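Local coordinates for putative lipoprotein (PDB 3JX8), which is of unknown function but may act in cell adhesion or lipid binding as a bacterial lipoprotein, at residues Y36-K41 and S95-E100. Numbering follows the deposited sequence.
Sequences YEQSDK and SKELKE
The hydroxyl of Tyr-36 meets that of Ser-95 near the plane of the phenol ring, OH to OG 2.6 Å. With CG turned anti to the backbone N (chi1 171°), the Tyr-36 ring reaches the loop that follows Ser-95, and Leu-98 lies across one of its faces: methyl CD2 sits 4.2 Å from the ring centroid, 28° off the normal, in a CH-pi contact. Gln-38, extended beyond CG, reaches over the backbone at Glu-97 and Leu-98. Leu-98 N donates to Gln-38 OE1 over 2.9 Å, almost straight at 169° but tilted from the carbonyl plane, and a water donates to both OE1 and Leu-98 O. Gln-38 NE2 bonds to Lys-116 O, so both ends of the amide are engaged and its rotation is fixed. Ser-39 N donates to Ser-95 O (2.8 Å) where strands 33-38 and 89-95 end their parallel pairing, at a corner consistent with a pectate-lyase-like beta-helix. Beyond it Lys-96 bends its chain along the backbone of Ser-39 to Lys-41, CE 3.2 Å from Asp-40 O. Neutral, directional bonds from Ser-95 and Gln-38, with the Leu-98 methyl on the ring, thus set the loop's path, while Lys-96 contributes methylenes and no salt bridge.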
loop_
_atom_site.group_PDB
_atom_site.type_symbol
_atom_site.label_atom_id
_atom_site.label_comp_id
_atom_site.label_asym_id
_atom_site.label_seq_id
_atom_site.Cartn_x
_atom_site.Cartn_y
_atom_site.Cartn_z
ATOM N N TYR A 36 14.509 -11.102 20.773
ATOM C CA TYR A 36 15.319 -11.963 19.923
ATOM C C TYR A 36 16.733 -11.419 19.881
ATOM O O TYR A 36 16.948 -10.210 19.995
ATOM C CB TYR A 36 14.738 -12.070 18.495
ATOM C CG TYR A 36 15.675 -12.792 17.542
ATOM C CD1 TYR A 36 15.678 -14.172 17.455
ATOM C CD2 TYR A 36 16.594 -12.090 16.777
ATOM C CE1 TYR A 36 16.569 -14.830 16.629
ATOM C CE2 TYR A 36 17.487 -12.734 15.959
ATOM C CZ TYR A 36 17.466 -14.110 15.883
ATOM O OH TYR A 36 18.379 -14.769 15.074
ATOM N N GLU A 37 17.694 -12.318 19.725
ATOM C CA GLU A 37 19.077 -11.954 19.419
ATOM C C GLU A 37 19.696 -12.982 18.492
ATOM O O GLU A 37 19.341 -14.156 18.516
ATOM C CB GLU A 37 19.958 -11.869 20.679
ATOM C CG GLU A 37 19.471 -10.911 21.787
ATOM C CD GLU A 37 19.432 -9.412 21.406
ATOM O OE1 GLU A 37 20.086 -8.983 20.425
ATOM O OE2 GLU A 37 18.747 -8.639 22.122
ATOM N N GLN A 38 20.623 -12.531 17.666
ATOM C CA GLN A 38 21.470 -13.451 16.939
ATOM C C GLN A 38 22.550 -13.874 17.924
ATOM O O GLN A 38 23.013 -13.047 18.710
ATOM C CB GLN A 38 22.077 -12.787 15.704
ATOM C CG GLN A 38 21.036 -12.467 14.625
ATOM C CD GLN A 38 21.640 -11.952 13.337
ATOM O OE1 GLN A 38 20.989 -11.976 12.282
ATOM N NE2 GLN A 38 22.892 -11.474 13.410
ATOM N N SER A 39 22.930 -15.146 17.894
ATOM C CA SER A 39 23.931 -15.692 18.828
ATOM C C SER A 39 24.530 -16.988 18.300
ATOM O O SER A 39 23.866 -17.770 17.637
ATOM C CB SER A 39 23.289 -15.931 20.207
ATOM O OG SER A 39 24.054 -16.769 21.061
ATOM N N ASP A 40 25.805 -17.199 18.600
ATOM C CA ASP A 40 26.482 -18.467 18.294
ATOM C C ASP A 40 26.259 -19.534 19.353
ATOM O O ASP A 40 26.656 -20.672 19.143
ATOM C CB ASP A 40 27.974 -18.262 18.069
ATOM C CG ASP A 40 28.257 -17.494 16.792
ATOM O OD1 ASP A 40 27.566 -17.734 15.751
ATOM O OD2 ASP A 40 29.170 -16.628 16.834
ATOM N N LYS A 41 25.620 -19.178 20.466
ATOM C CA LYS A 41 25.189 -20.187 21.415
ATOM C C LYS A 41 24.145 -21.079 20.768
ATOM O O LYS A 41 23.606 -20.779 19.695
ATOM C CB LYS A 41 24.555 -19.551 22.646
ATOM C CG LYS A 41 25.495 -18.714 23.490
ATOM C CD LYS A 41 24.735 -17.994 24.610
ATOM C CE LYS A 41 25.710 -17.300 25.589
ATOM N NZ LYS A 41 25.133 -16.052 26.238
ATOM N N SER A 95 18.963 -17.427 17.646
ATOM C CA SER A 95 19.436 -18.332 16.589
ATOM C C SER A 95 20.697 -17.712 16.044
ATOM O O SER A 95 21.077 -16.604 16.465
ATOM C CB SER A 95 18.410 -18.510 15.471
ATOM O OG SER A 95 18.257 -17.322 14.724
ATOM N N LYS A 96 21.349 -18.409 15.116
ATOM C CA LYS A 96 22.622 -17.923 14.602
ATOM C C LYS A 96 22.415 -16.671 13.755
ATOM O O LYS A 96 23.192 -15.729 13.853
ATOM C CB LYS A 96 23.355 -19.020 13.831
ATOM C CG LYS A 96 23.542 -20.340 14.656
ATOM C CD LYS A 96 24.930 -20.514 15.260
ATOM C CE LYS A 96 24.989 -21.475 16.508
ATOM N NZ LYS A 96 24.066 -22.669 16.451
ATOM N N GLU A 97 21.340 -16.630 12.973
ATOM C CA GLU A 97 21.087 -15.510 12.064
ATOM C C GLU A 97 19.590 -15.361 11.824
ATOM O O GLU A 97 18.877 -16.363 11.792
ATOM C CB GLU A 97 21.768 -15.806 10.737
ATOM C CG GLU A 97 21.562 -14.770 9.645
ATOM C CD GLU A 97 22.257 -15.166 8.338
ATOM O OE1 GLU A 97 22.663 -16.352 8.228
ATOM O OE2 GLU A 97 22.387 -14.305 7.431
ATOM N N LEU A 98 19.129 -14.128 11.628
ATOM C CA LEU A 98 17.736 -13.877 11.258
ATOM C C LEU A 98 17.701 -13.155 9.926
ATOM O O LEU A 98 17.982 -11.959 9.848
ATOM C CB LEU A 98 17.035 -13.046 12.321
ATOM C CG LEU A 98 15.564 -12.685 12.067
ATOM C CD1 LEU A 98 14.671 -13.961 11.967
ATOM C CD2 LEU A 98 15.124 -11.754 13.165
ATOM N N LYS A 99 17.376 -13.899 8.883
ATOM C CA LYS A 99 17.312 -13.358 7.549
ATOM C C LYS A 99 15.965 -12.742 7.288
ATOM O O LYS A 99 15.871 -11.791 6.543
ATOM C CB LYS A 99 17.528 -14.436 6.499
ATOM C CG LYS A 99 18.807 -15.202 6.634
ATOM C CD LYS A 99 18.989 -16.164 5.463
ATOM C CE LYS A 99 20.308 -16.921 5.576
ATOM N NZ LYS A 99 20.578 -17.655 4.294
ATOM N N GLU A 100 14.922 -13.318 7.876
ATOM C CA GLU A 100 13.571 -12.835 7.638
ATOM C C GLU A 100 12.627 -13.015 8.827
ATOM O O GLU A 100 12.470 -14.126 9.369
ATOM C CB GLU A 100 12.991 -13.498 6.403
ATOM C CG GLU A 100 11.740 -12.849 5.967
ATOM C CD GLU A 100 11.165 -13.477 4.738
ATOM O OE1 GLU A 100 11.949 -13.787 3.830
ATOM O OE2 GLU A 100 9.929 -13.656 4.668
HETATM O O HOH W 1 20.547 -10.970 9.816
HETATM O O HOH W 2 25.503 -15.142 15.849
#